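Local structure of type VII secretion system protein EssB (Staphylococcus aureus, 4ANN) at residues A[90-93]-A[94-97]; A[102-106]-A[107-111]; A[81-84]-A[85-89]; A[141-144]-A[145-149]; A[185-188]-A[189-193]. The protein is a membrane-bound component of the type VII (Ess) secretion system, probably required for secretion of EsxA and EsxB, and is represented here by its cytoplasmic segment. One frame throughout, in Å; residues are numbered along the deposited sequence.

Interaction 1 (A[90-93]-A[94-97])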
loop_
_atom_site.group_PDB
_atom_site.type_symbol
_atom_site.label_atom_id
_atom_site.label_comp_id
_atom_site.label_asym_id
_atom_site.label_seq_id
_atom_site.Cartn_x
_atom_site.Cartn_y
_atom_site.Cartn_z
ATOM N N ILE A 90 6.471 1.102 6.925
ATOM C CA ILE A 90 5.803 0.980 5.608
ATOM C C ILE A 90 6.806 0.691 4.511
ATOM O O ILE A 90 6.517 -0.017 3.550
ATOM C CB ILE A 90 4.970 2.229 5.302
ATOM C CG1 ILE A 90 3.786 2.340 6.252
ATOM C CG2 ILE A 90 4.569 2.291 3.827
ATOM C CD1 ILE A 90 3.027 3.657 6.170
ATOM N N LYS A 91 8.013 1.240 4.619
ATOM C CA LYS A 91 9.038 1.052 3.588
ATOM C C LYS A 91 9.367 -0.405 3.367
ATOM O O LYS A 91 9.918 -0.761 2.296
ATOM C CB LYS A 91 10.282 1.864 3.988
ATOM C CG LYS A 91 11.254 1.184 4.953
ATOM C CD LYS A 91 12.569 1.943 4.945
ATOM C CE LYS A 91 13.689 1.495 5.868
ATOM N NZ LYS A 91 15.002 2.091 5.433
ATOM N N ASN A 92 9.060 -1.300 4.308
ATOM C CA ASN A 92 9.281 -2.737 4.143
ATOM C C ASN A 92 8.506 -3.319 2.951
ATOM O O ASN A 92 8.922 -4.349 2.412
ATOM C CB ASN A 92 8.896 -3.470 5.415
ATOM C CG ASN A 92 9.473 -4.843 5.555
ATOM O OD1 ASN A 92 10.698 -5.052 5.411
ATOM N ND2 ASN A 92 8.638 -5.809 5.906
ATOM N N LEU A 93 7.438 -2.652 2.501
ATOM C CA LEU A 93 6.751 -3.132 1.305
ATOM C C LEU A 93 7.603 -3.124 0.085
ATOM O O LEU A 93 7.312 -3.815 -0.897
ATOM C CB LEU A 93 5.444 -2.345 1.056
ATOM C CG LEU A 93 4.306 -2.725 1.982
ATOM C CD1 LEU A 93 3.130 -1.804 1.685
ATOM C CD2 LEU A 93 3.929 -4.229 1.879
ATOM N N GLU A 94 8.676 -2.361 0.075
ATOM C CA GLU A 94 9.630 -2.388 -1.039
ATOM C C GLU A 94 10.178 -3.795 -1.233
ATOM O O GLU A 94 10.650 -4.104 -2.350
ATOM C CB GLU A 94 10.788 -1.395 -0.817
ATOM C CG GLU A 94 10.368 0.041 -0.673
ATOM C CD GLU A 94 11.250 1.111 -1.212
ATOM O OE1 GLU A 94 12.199 1.507 -0.508
ATOM O OE2 GLU A 94 10.930 1.529 -2.350
ATOM N N GLU A 95 10.143 -4.649 -0.220
ATOM C CA GLU A 95 10.591 -6.034 -0.386
ATOM C C GLU A 95 9.751 -6.754 -1.434
ATOM O O GLU A 95 10.198 -7.742 -2.020
ATOM C CB GLU A 95 10.539 -6.791 0.943
ATOM C CG GLU A 95 11.557 -6.247 1.966
ATOM C CD GLU A 95 12.989 -6.442 1.565
ATOM O OE1 GLU A 95 13.460 -7.468 1.071
ATOM O OE2 GLU A 95 13.766 -5.477 1.685
ATOM N N VAL A 96 8.545 -6.299 -1.717
ATOM C CA VAL A 96 7.669 -6.909 -2.715
ATOM C C VAL A 96 8.261 -6.764 -4.099
ATOM O O VAL A 96 8.065 -7.657 -4.954
ATOM C CB VAL A 96 6.244 -6.311 -2.712
ATOM C CG1 VAL A 96 5.393 -6.799 -3.875
ATOM C CG2 VAL A 96 5.611 -6.665 -1.335
ATOM N N ASN A 97 9.055 -5.740 -4.345
ATOM C CA ASN A 97 9.594 -5.551 -5.676
ATOM C C ASN A 97 10.540 -6.653 -6.101
ATOM O O ASN A 97 10.786 -6.829 -7.308
ATOM C CB ASN A 97 10.232 -4.181 -5.700
ATOM C CG ASN A 97 9.272 -3.053 -5.476
ATOM O OD1 ASN A 97 8.084 -3.184 -5.736
ATOM N ND2 ASN A 97 9.779 -1.895 -4.961
#
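Leu93 and Val96 form the packed side of this turn. Their methyl groups only brush, with Leu93 CD2 4.4 Å from Val96 CG2. The closer fit is to the backbone, where Val96 CG2 comes within 3.3 Å of Leu93 O. That methyl sits beside the backbone N of Val96, because CG1 takes the position anti to it (chi1 172°). The same oxygen accepts the N-H of Val96 at an N to O distance of 2.9 Å. Both side chains are buried. Leu93 packs on Leu110 and Pro118, and Val96 on Phe103 and Tyr46.

Each backbone bond spans three residues, as in a 3-10 helix. Glu94 N donates to Lys91 O at 3.0 Å, and Glu95 N to Asn92 O at 2.9 Å. This run follows helix 80-89 and leads towards strand 101-102 in the YukC-family domain, which belongs to the protein-kinase clan.

The solvent side is looser and polar. Glu94 lays its CG against the backbone, 3.1 Å from Lys91 O, and then bends at chi2. In the conformers given, Lys91 NZ and Glu94 OE1 are 6.6 Å apart, not in contact. Glu95 also bends at chi2 (-65°). Its CG lies 3.7 Å from Asn92 OD1, a carbon-to-oxygen touch. The Asn92 amide and the Glu95 carboxylate are turned 30° apart. Asn92 also rests on Tyr46 and Pro118, while Lys91 reaches across to Tyr143.

Interaction 2 (A[102-106]-A[107-111])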
loop_
_atom_site.group_PDB
_atom_site.type_symbol
_atom_site.label_atom_id
_atom_site.label_comp_id
_atom_site.label_asym_id
_atom_site.label_seq_id
_atom_site.Cartn_x
_atom_site.Cartn_y
_atom_site.Cartn_z
ATOM N N THR A 102 3.068 -7.369 -7.430
ATOM C CA THR A 102 2.957 -5.927 -7.414
ATOM C C THR A 102 1.888 -5.577 -6.390
ATOM O O THR A 102 1.073 -6.413 -5.988
ATOM C CB THR A 102 2.591 -5.328 -8.771
ATOM O OG1 THR A 102 1.270 -5.838 -9.097
ATOM C CG2 THR A 102 3.573 -5.714 -9.894
ATOM N N PHE A 103 1.906 -4.289 -5.978
ATOM C CA PHE A 103 0.981 -3.826 -4.947
ATOM C C PHE A 103 0.665 -2.355 -5.186
ATOM O O PHE A 103 1.350 -1.668 -5.949
ATOM C CB PHE A 103 1.562 -4.018 -3.531
ATOM C CG PHE A 103 2.725 -3.095 -3.183
ATOM C CD1 PHE A 103 3.994 -3.368 -3.665
ATOM C CD2 PHE A 103 2.554 -1.968 -2.412
ATOM C CE1 PHE A 103 5.104 -2.518 -3.395
ATOM C CE2 PHE A 103 3.626 -1.105 -2.127
ATOM C CZ PHE A 103 4.898 -1.408 -2.627
ATOM N N VAL A 104 -0.343 -1.862 -4.494
ATOM C CA VAL A 104 -0.766 -0.483 -4.503
ATOM C C VAL A 104 -0.552 0.089 -3.105
ATOM O O VAL A 104 -0.981 -0.534 -2.152
ATOM C CB VAL A 104 -2.256 -0.384 -4.875
ATOM C CG1 VAL A 104 -2.761 1.033 -4.760
ATOM C CG2 VAL A 104 -2.482 -1.015 -6.252
ATOM N N LEU A 105 0.049 1.256 -2.994
ATOM C CA LEU A 105 0.247 1.930 -1.703
ATOM C C LEU A 105 -0.867 2.930 -1.503
ATOM O O LEU A 105 -0.915 3.985 -2.184
ATOM C CB LEU A 105 1.596 2.594 -1.612
ATOM C CG LEU A 105 1.926 3.155 -0.249
ATOM C CD1 LEU A 105 2.034 2.055 0.788
ATOM C CD2 LEU A 105 3.207 3.979 -0.284
ATOM N N ALA A 106 -1.811 2.680 -0.594
ATOM C CA ALA A 106 -2.950 3.554 -0.344
ATOM C C ALA A 106 -3.626 3.146 0.942
ATOM O O ALA A 106 -3.469 1.987 1.380
ATOM C CB ALA A 106 -3.996 3.450 -1.474
ATOM N N PRO A 107 -4.399 4.021 1.560
ATOM C CA PRO A 107 -5.037 3.672 2.863
ATOM C C PRO A 107 -5.848 2.400 2.822
ATOM O O PRO A 107 -5.754 1.579 3.746
ATOM C CB PRO A 107 -5.867 4.903 3.181
ATOM C CG PRO A 107 -5.119 6.041 2.520
ATOM C CD PRO A 107 -4.602 5.448 1.245
ATOM N N ASP A 108 -6.644 2.215 1.782
ATOM C CA ASP A 108 -7.528 1.047 1.715
ATOM C C ASP A 108 -6.810 -0.203 1.246
ATOM O O ASP A 108 -7.421 -1.275 1.122
ATOM C CB ASP A 108 -8.736 1.324 0.822
ATOM C CG ASP A 108 -8.424 1.640 -0.612
ATOM O OD1 ASP A 108 -7.282 1.896 -1.012
ATOM O OD2 ASP A 108 -9.412 1.698 -1.383
ATOM N N GLU A 109 -5.522 -0.119 0.960
ATOM C CA GLU A 109 -4.661 -1.164 0.501
ATOM C C GLU A 109 -3.627 -1.585 1.547
ATOM O O GLU A 109 -2.865 -2.525 1.269
ATOM C CB GLU A 109 -3.972 -0.730 -0.807
ATOM C CG GLU A 109 -4.901 -0.660 -1.975
ATOM C CD GLU A 109 -5.242 -2.041 -2.532
ATOM O OE1 GLU A 109 -4.566 -3.009 -2.157
ATOM O OE2 GLU A 109 -6.208 -2.104 -3.365
ATOM N N LEU A 110 -3.558 -0.902 2.654
ATOM C CA LEU A 110 -2.488 -1.042 3.602
ATOM C C LEU A 110 -3.045 -1.444 4.974
ATOM O O LEU A 110 -3.918 -0.784 5.535
ATOM C CB LEU A 110 -1.738 0.292 3.740
ATOM C CG LEU A 110 -0.577 0.297 4.718
ATOM C CD1 LEU A 110 0.487 -0.713 4.357
ATOM C CD2 LEU A 110 0.039 1.708 4.758
ATOM N N PHE A 111 -2.456 -2.500 5.498
ATOM C CA PHE A 111 -2.754 -3.050 6.805
ATOM C C PHE A 111 -1.446 -3.306 7.545
ATOM O O PHE A 111 -0.372 -3.288 6.932
ATOM C CB PHE A 111 -3.536 -4.374 6.697
ATOM C CG PHE A 111 -4.870 -4.218 5.994
ATOM C CD1 PHE A 111 -4.931 -4.128 4.622
ATOM C CD2 PHE A 111 -6.029 -4.144 6.712
ATOM C CE1 PHE A 111 -6.130 -3.986 3.970
ATOM C CE2 PHE A 111 -7.250 -3.989 6.075
ATOM C CZ PHE A 111 -7.297 -3.907 4.696
HETATM O O HOH W 1 -1.879 -3.586 -2.822
HETATM O O HOH W 2 -0.600 -0.627 0.532
#
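A type I beta turn from Ala106 to Glu109 lets the chain enter strand 110-112. Pro107 and Asp108 are its two corner residues. Glu109 N donates to Ala106 O at 3.0 Å and closes the turn. The proline ring suits the first corner, where phi is -54°.

The turn brings Glu109 back over Val104. Glu109 CB lies 3.3 Å from Val104 O, and Glu109 CG is 3.9 Å from Val104 CG1. A bend at chi2 (-77°) then carries the carboxylate past the valine. The strand that follows is the middle one of a three-stranded antiparallel sheet.

Two waters bridge Val104 and Glu109. One accepts from Val104 N and lies 2.8 Å from Glu109 OE1. The other joins two backbone carbonyls, donating to Val104 O at 2.7 Å and, weakly, to Glu109 O. The second carboxylate oxygen, Glu109 OE2, is hydrogen-bonded to Thr122 OG1, so both ends of the group are held.

On the buried side Leu105 CD1 meets Leu110 CD2 at 4.5 Å. Leu146 of helix 136-151 packs on both leucines. Ala106 and Pro107 rest instead on Phe157.

Interaction 3 (A[81-84]-A[85-89])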
loop_
_atom_site.group_PDB
_atom_site.type_symbol
_atom_site.label_atom_id
_atom_site.label_comp_id
_atom_site.label_asym_id
_atom_site.label_seq_id
_atom_site.Cartn_x
_atom_site.Cartn_y
_atom_site.Cartn_z
ATOM N N ASN A 81 5.197 8.311 19.001
ATOM C CA ASN A 81 6.127 7.183 18.943
ATOM C C ASN A 81 5.598 5.991 18.131
ATOM O O ASN A 81 6.268 5.596 17.161
ATOM C CB ASN A 81 6.661 6.678 20.277
ATOM C CG ASN A 81 5.782 6.179 21.358
ATOM O OD1 ASN A 81 6.087 5.472 22.327
ATOM N ND2 ASN A 81 4.581 6.651 21.390
ATOM N N GLU A 82 4.474 5.389 18.505
ATOM C CA GLU A 82 3.971 4.195 17.832
ATOM C C GLU A 82 3.522 4.525 16.427
ATOM O O GLU A 82 3.732 3.724 15.480
ATOM C CB GLU A 82 2.924 3.469 18.685
ATOM C CG GLU A 82 3.474 2.785 19.907
ATOM C CD GLU A 82 4.345 1.580 19.640
ATOM O OE1 GLU A 82 5.475 1.750 19.139
ATOM O OE2 GLU A 82 3.947 0.396 19.907
ATOM N N LYS A 83 2.926 5.695 16.217
ATOM C CA LYS A 83 2.579 6.137 14.875
ATOM C C LYS A 83 3.795 6.198 13.983
ATOM O O LYS A 83 3.786 5.721 12.849
ATOM C CB LYS A 83 1.910 7.505 15.014
ATOM C CG LYS A 83 1.417 8.053 13.683
ATOM C CD LYS A 83 0.818 9.461 13.851
ATOM C CE LYS A 83 -0.418 9.476 14.682
ATOM N NZ LYS A 83 -1.045 10.811 14.719
ATOM N N LEU A 84 4.857 6.813 14.472
ATOM C CA LEU A 84 6.103 6.893 13.706
ATOM C C LEU A 84 6.703 5.519 13.438
ATOM O O LEU A 84 7.189 5.275 12.355
ATOM C CB LEU A 84 7.125 7.790 14.410
ATOM C CG LEU A 84 6.813 9.296 14.335
ATOM C CD1 LEU A 84 7.617 10.070 15.324
ATOM C CD2 LEU A 84 7.031 9.782 12.896
ATOM N N ARG A 85 6.651 4.613 14.410
ATOM C CA ARG A 85 7.173 3.262 14.200
ATOM C C ARG A 85 6.460 2.604 13.015
ATOM O O ARG A 85 7.095 2.006 12.132
ATOM C CB ARG A 85 7.067 2.451 15.456
ATOM C CG ARG A 85 7.652 1.060 15.313
ATOM C CD ARG A 85 7.793 0.333 16.637
ATOM N NE ARG A 85 6.532 -0.055 17.279
ATOM C CZ ARG A 85 5.852 -1.134 17.025
ATOM N NH1 ARG A 85 6.233 -1.956 16.058
ATOM N NH2 ARG A 85 4.763 -1.393 17.725
ATOM N N TYR A 86 5.127 2.659 13.026
ATOM C CA TYR A 86 4.339 2.091 11.966
ATOM C C TYR A 86 4.647 2.756 10.633
ATOM O O TYR A 86 4.837 2.071 9.596
ATOM C CB TYR A 86 2.847 2.194 12.279
ATOM C CG TYR A 86 2.318 1.092 13.202
ATOM C CD1 TYR A 86 2.841 0.814 14.455
ATOM C CD2 TYR A 86 1.252 0.287 12.784
ATOM C CE1 TYR A 86 2.346 -0.182 15.253
ATOM C CE2 TYR A 86 0.754 -0.712 13.588
ATOM C CZ TYR A 86 1.312 -0.967 14.827
ATOM O OH TYR A 86 0.844 -1.967 15.630
ATOM N N LEU A 87 4.701 4.082 10.606
ATOM C CA LEU A 87 5.006 4.801 9.366
ATOM C C LEU A 87 6.375 4.430 8.813
ATOM O O LEU A 87 6.512 4.219 7.598
ATOM C CB LEU A 87 4.904 6.295 9.580
ATOM C CG LEU A 87 3.520 6.885 9.756
ATOM C CD1 LEU A 87 3.613 8.318 10.228
ATOM C CD2 LEU A 87 2.727 6.773 8.481
ATOM N N LEU A 88 7.382 4.347 9.672
ATOM C CA LEU A 88 8.718 3.947 9.265
ATOM C C LEU A 88 8.702 2.556 8.670
ATOM O O LEU A 88 9.400 2.267 7.692
ATOM C CB LEU A 88 9.662 4.055 10.432
ATOM C CG LEU A 88 10.157 5.478 10.739
ATOM C CD1 LEU A 88 10.680 5.598 12.157
ATOM C CD2 LEU A 88 11.254 5.878 9.734
ATOM N N ASN A 89 7.910 1.663 9.245
ATOM C CA ASN A 89 7.875 0.284 8.753
ATOM C C ASN A 89 7.247 0.140 7.402
ATOM O O ASN A 89 7.465 -0.906 6.753
ATOM C CB ASN A 89 7.170 -0.625 9.764
ATOM C CG ASN A 89 7.991 -0.907 11.026
ATOM O OD1 ASN A 89 9.201 -0.711 11.050
ATOM N ND2 ASN A 89 7.315 -1.395 12.036
#
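Glu82 and Arg85 run alongside each other from successive turns of helix 80-89. The arginine presents the edge of its guanidinium that carries NE and NH2. NE donates to Glu82 OE1 at 2.8 Å, and NH2 donates to Glu82 OE2 at 2.9 Å. Both bonds are almost straight, at 177°. The carboxylate oxygens lie in the guanidinium plane, but the two groups are not coplanar. Their planes are 39° apart. NE meets OE1 on the syn side but off the carboxylate plane, and NH2 approaches OE2 from above that plane. Bends at chi2 of Glu82 and chi3 of Arg85 (69°) bring the two ends level. The grip fixes the rotation of the guanidinium, whose NH1 is also bonded to Asp115 O.

Tyr86 keeps its ring close to the same turn, with CD1 3.2 Å from Glu82 O, and meets Phe78 edge-to-face. Elsewhere on the helix Lys83 and Leu87 run alongside each other, with Lys83 CG 4.1 Å from Leu87 CD1. The ammonium of Lys83 travels on to Ala150 O and Lys76 O and makes a cation-pi contact with Phe151. Leu84 and Leu88 face helix 183-192. Backbone bonds four residues apart, such as Leu88 N to Leu84 O, complete a regular amphipathic alpha helix, braced on its polar side by an i to i+3 salt bridge.

Interaction 4 (A[141-144]-A[145-149])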
loop_
_atom_site.group_PDB
_atom_site.type_symbol
_atom_site.label_atom_id
_atom_site.label_comp_id
_atom_site.label_asym_id
_atom_site.label_seq_id
_atom_site.Cartn_x
_atom_site.Cartn_y
_atom_site.Cartn_z
ATOM N N THR A 141 5.485 9.908 -3.435
ATOM C CA THR A 141 4.356 10.805 -3.221
ATOM C C THR A 141 3.303 10.132 -2.347
ATOM O O THR A 141 2.724 10.752 -1.452
ATOM C CB THR A 141 3.756 11.181 -4.591
ATOM O OG1 THR A 141 4.719 11.972 -5.276
ATOM C CG2 THR A 141 2.492 11.992 -4.449
ATOM N N ARG A 142 2.990 8.874 -2.655
ATOM C CA ARG A 142 1.984 8.142 -1.866
ATOM C C ARG A 142 2.432 7.959 -0.417
ATOM O O ARG A 142 1.623 8.096 0.525
ATOM C CB ARG A 142 1.660 6.835 -2.561
ATOM C CG ARG A 142 0.889 7.007 -3.832
ATOM C CD ARG A 142 0.789 5.717 -4.657
ATOM N NE ARG A 142 -0.156 5.931 -5.728
ATOM C CZ ARG A 142 -1.460 5.713 -5.661
ATOM N NH1 ARG A 142 -2.071 5.136 -4.613
ATOM N NH2 ARG A 142 -2.196 6.013 -6.698
ATOM N N TYR A 143 3.707 7.658 -0.187
ATOM C CA TYR A 143 4.223 7.526 1.179
ATOM C C TYR A 143 4.094 8.843 1.938
ATOM O O TYR A 143 3.643 8.883 3.084
ATOM C CB TYR A 143 5.657 6.982 1.082
ATOM C CG TYR A 143 6.236 6.404 2.328
ATOM C CD1 TYR A 143 5.688 6.403 3.601
ATOM C CD2 TYR A 143 7.460 5.772 2.215
ATOM C CE1 TYR A 143 6.338 5.847 4.679
ATOM C CE2 TYR A 143 8.120 5.204 3.295
ATOM C CZ TYR A 143 7.526 5.217 4.529
ATOM O OH TYR A 143 8.187 4.649 5.614
ATOM N N LYS A 144 4.455 9.953 1.292
ATOM C CA LYS A 144 4.293 11.252 1.880
ATOM C C LYS A 144 2.851 11.517 2.274
ATOM O O LYS A 144 2.559 12.046 3.352
ATOM C CB LYS A 144 4.786 12.341 0.920
ATOM C CG LYS A 144 6.282 12.383 0.729
ATOM C CD LYS A 144 6.727 13.297 -0.382
ATOM C CE LYS A 144 8.214 13.507 -0.396
ATOM N NZ LYS A 144 8.626 14.408 -1.530
ATOM N N ALA A 145 1.931 11.179 1.369
ATOM C CA ALA A 145 0.523 11.384 1.635
ATOM C C ALA A 145 0.057 10.561 2.838
ATOM O O ALA A 145 -0.723 11.058 3.668
ATOM C CB ALA A 145 -0.313 11.102 0.415
ATOM N N LEU A 146 0.518 9.337 2.966
ATOM C CA LEU A 146 0.205 8.535 4.142
ATOM C C LEU A 146 0.713 9.184 5.428
ATOM O O LEU A 146 0.034 9.208 6.451
ATOM C CB LEU A 146 0.763 7.104 4.031
ATOM C CG LEU A 146 0.112 6.211 2.965
ATOM C CD1 LEU A 146 0.858 4.894 2.890
ATOM C CD2 LEU A 146 -1.334 5.947 3.225
ATOM N N VAL A 147 1.950 9.710 5.409
ATOM C CA VAL A 147 2.494 10.373 6.582
ATOM C C VAL A 147 1.610 11.563 6.975
ATOM O O VAL A 147 1.263 11.771 8.137
ATOM C CB VAL A 147 3.945 10.797 6.337
ATOM C CG1 VAL A 147 4.432 11.704 7.470
ATOM C CG2 VAL A 147 4.865 9.591 6.163
ATOM N N ILE A 148 1.260 12.398 5.980
ATOM C CA ILE A 148 0.437 13.570 6.243
ATOM C C ILE A 148 -0.889 13.161 6.828
ATOM O O ILE A 148 -1.377 13.741 7.807
ATOM C CB ILE A 148 0.284 14.394 4.937
ATOM C CG1 ILE A 148 1.624 15.019 4.561
ATOM C CG2 ILE A 148 -0.830 15.419 5.079
ATOM C CD1 ILE A 148 1.671 15.628 3.190
ATOM N N CYS A 149 -1.533 12.152 6.229
ATOM C CA CYS A 149 -2.824 11.678 6.732
ATOM C C CYS A 149 -2.738 11.131 8.131
ATOM O O CYS A 149 -3.632 11.328 8.954
ATOM C CB CYS A 149 -3.398 10.635 5.784
ATOM S SG CYS A 149 -3.960 11.293 4.199
#
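The chi1 torsions of Tyr143 (-163°) and Val147 (170°) set their side chains near each other, one turn apart. Tyr143 puts its ring anti to the backbone N. Val147 does the same with CG1, which leaves CG2 beside its own N. As a result Val147 CG2 lies 4.2 Å from Tyr143 CD1 and 3.4 Å from Tyr143 O. The methyl meets the ring obliquely.

The backbone here is regular alpha helix. Val147 N donates to Tyr143 O and Ile148 N to Lys144 O, both at 3.0 Å. Leu146 and Ile148 lean their chains back over the preceding turn. Leu146 CG is 3.4 Å from Arg142 O, and Ile148 CG1 is 3.3 Å from Lys144 O.

The polar ends reach outwards to other parts of the chain. Lys144 extends its chain to bond Ile178 O and Ala180 O with NZ, so its ammonium has two carbonyl partners. Arg142 NE makes a salt bridge to Glu138, and NH1 a hydrogen bond to Leu105 O. Tyr143 OH bonds Leu87 O.

Helix 136-151 is thus a central helix of this region. Helix 183-192 packs on Tyr143 and Val147, helix 157-162 on Ala145, and helix 172-179 on Ile148, while Leu146 faces Leu105 and strand 110-112.

Interaction 5 (A[185-188]-A[189-193]); sequences LLTA and FLDEQ
Asp191 folds back over the carbonyl of Thr187, one helical turn earlier. Its CB lies 3.5 Å from Thr187 O, and CG comes nearer, to 3.2 Å. At the tip OD1 is 3.6 Å from Thr187 O and also packs on Leu88. OD2 is 3.9 Å from Thr187 CG2, the two side chains running alongside each other. OD2 also stands 3.5 Å from Thr187 O, a pair of acceptors with no bond between them. Chi1 of -71° sets CG beside the backbone N, over the carbonyl. That N donates to Thr187 O. Thr187 OG1 turns the other way, to Leu183 O.

On the buried side Leu186 CG meets Leu190 CD1 at 4.4 Å. Leu186 continues onto Tyr143 and Lys144, and Leu190 onto Leu84, Leu88 and Val147.

Further along, Gln193 reaches back to Phe189. In the conformer given, its NE2 donates to Phe189 O at 3.0 Å, with that oxygen in the amide plane. In that same copy the nitrogen stands 3.0 Å above one face of the Phe189 ring, offset toward its rim. Phe189 itself packs on Lys176 and Val177.

The arrangement is that of an amphipathic alpha helix, Leu186 and Leu190 inward, Asp191 and Glu192 outward.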
loop_
_atom_site.group_PDB
_atom_site.type_symbol
_atom_site.label_atom_id
_atom_site.label_comp_id
_atom_site.label_asym_id
_atom_site.label_seq_id
_atom_site.Cartn_x
_atom_site.Cartn_y
_atom_site.Cartn_z
ATOM N N LEU A 185 15.611 10.317 2.573
ATOM C CA LEU A 185 15.502 11.576 3.273
ATOM C C LEU A 185 14.140 11.625 3.949
ATOM O O LEU A 185 14.080 12.200 5.045
ATOM C CB LEU A 185 15.764 12.808 2.405
ATOM C CG LEU A 185 17.222 12.964 1.934
ATOM C CD1 LEU A 185 17.343 13.926 0.782
ATOM C CD2 LEU A 185 18.074 13.370 3.114
ATOM N N LEU A 186 13.083 11.062 3.409
ATOM C CA LEU A 186 11.827 10.980 4.156
ATOM C C LEU A 186 12.019 10.105 5.383
ATOM O O LEU A 186 11.573 10.474 6.484
ATOM C CB LEU A 186 10.685 10.443 3.284
ATOM C CG LEU A 186 9.362 10.298 3.971
ATOM C CD1 LEU A 186 8.850 11.626 4.539
ATOM C CD2 LEU A 186 8.314 9.708 3.023
ATOM N N THR A 187 12.671 8.967 5.235
ATOM C CA THR A 187 12.976 8.084 6.379
ATOM C C THR A 187 13.722 8.847 7.436
ATOM O O THR A 187 13.465 8.716 8.631
ATOM C CB THR A 187 13.854 6.902 5.872
ATOM O OG1 THR A 187 13.069 6.167 4.944
ATOM C CG2 THR A 187 14.249 6.048 7.078
ATOM N N ALA A 188 14.711 9.611 7.029
ATOM C CA ALA A 188 15.563 10.347 7.958
ATOM C C ALA A 188 14.765 11.383 8.681
ATOM O O ALA A 188 14.905 11.568 9.895
ATOM C CB ALA A 188 16.738 11.040 7.237
ATOM N N PHE A 189 13.851 12.041 7.963
ATOM C CA PHE A 189 12.946 12.994 8.619
ATOM C C PHE A 189 12.096 12.308 9.673
ATOM O O PHE A 189 11.942 12.777 10.815
ATOM C CB PHE A 189 12.107 13.708 7.596
ATOM C CG PHE A 189 11.066 14.599 8.231
ATOM C CD1 PHE A 189 11.445 15.795 8.809
ATOM C CD2 PHE A 189 9.752 14.211 8.271
ATOM C CE1 PHE A 189 10.501 16.594 9.424
ATOM C CE2 PHE A 189 8.797 15.037 8.859
ATOM C CZ PHE A 189 9.168 16.230 9.408
ATOM N N LEU A 190 11.488 11.169 9.298
ATOM C CA LEU A 190 10.630 10.440 10.258
ATOM C C LEU A 190 11.436 10.012 11.464
ATOM O O LEU A 190 10.976 10.104 12.625
ATOM C CB LEU A 190 9.965 9.257 9.578
ATOM C CG LEU A 190 8.894 9.567 8.484
ATOM C CD1 LEU A 190 8.511 8.257 7.802
ATOM C CD2 LEU A 190 7.718 10.277 9.068
ATOM N N ASP A 191 12.659 9.500 11.257
ATOM C CA ASP A 191 13.473 9.072 12.394
ATOM C C ASP A 191 13.762 10.225 13.348
ATOM O O ASP A 191 13.850 10.082 14.533
ATOM C CB ASP A 191 14.800 8.570 11.883
ATOM C CG ASP A 191 14.914 7.273 11.133
ATOM O OD1 ASP A 191 14.001 6.450 11.314
ATOM O OD2 ASP A 191 15.982 7.100 10.435
ATOM N N GLU A 192 14.017 11.435 12.740
ATOM C CA GLU A 192 14.304 12.636 13.491
ATOM C C GLU A 192 13.108 13.070 14.358
ATOM O O GLU A 192 13.239 13.671 15.417
ATOM C CB GLU A 192 14.698 13.784 12.561
ATOM C CG GLU A 192 16.055 13.611 11.924
ATOM C CD GLU A 192 16.288 14.503 10.695
ATOM O OE1 GLU A 192 15.464 15.378 10.294
ATOM O OE2 GLU A 192 17.346 14.340 10.047
ATOM N N GLN A 193 11.856 12.772 14.016
ATOM C CA GLN A 193 10.676 13.206 14.732
ATOM C C GLN A 193 10.504 12.489 16.078
ATOM O O GLN A 193 9.707 12.981 16.911
ATOM C CB GLN A 193 9.420 12.991 13.907
ATOM C CG GLN A 193 9.375 13.708 12.558
ATOM C CD GLN A 193 9.854 15.127 12.581
ATOM O OE1 GLN A 193 9.157 16.030 13.060
ATOM N NE2 GLN A 193 11.061 15.346 12.081
#

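How the interactions relate
All five contacts are local and follow in series; none nests in or crosses another. From the N terminus, interaction 3 winds helix 80-89, and interaction 1 continues directly from it as a tighter turn. Interaction 2 then turns the chain into strand 110-112, with Phe103 packed on Leu93 and Val96. Interaction 4 lies on helix 136-151 and touches all the others. Arg142 reaches Leu105 of interaction 2, and Tyr143 reaches Leu87 of interaction 3 and Ile90 of interaction 1. Interaction 5, on helix 183-192, packs on interaction 4 through Leu186 and Leu190, and on Leu84 and Leu88 of interaction 3 through Leu190, Asp191 and Gln193. Together they join three helices to the small central sheet.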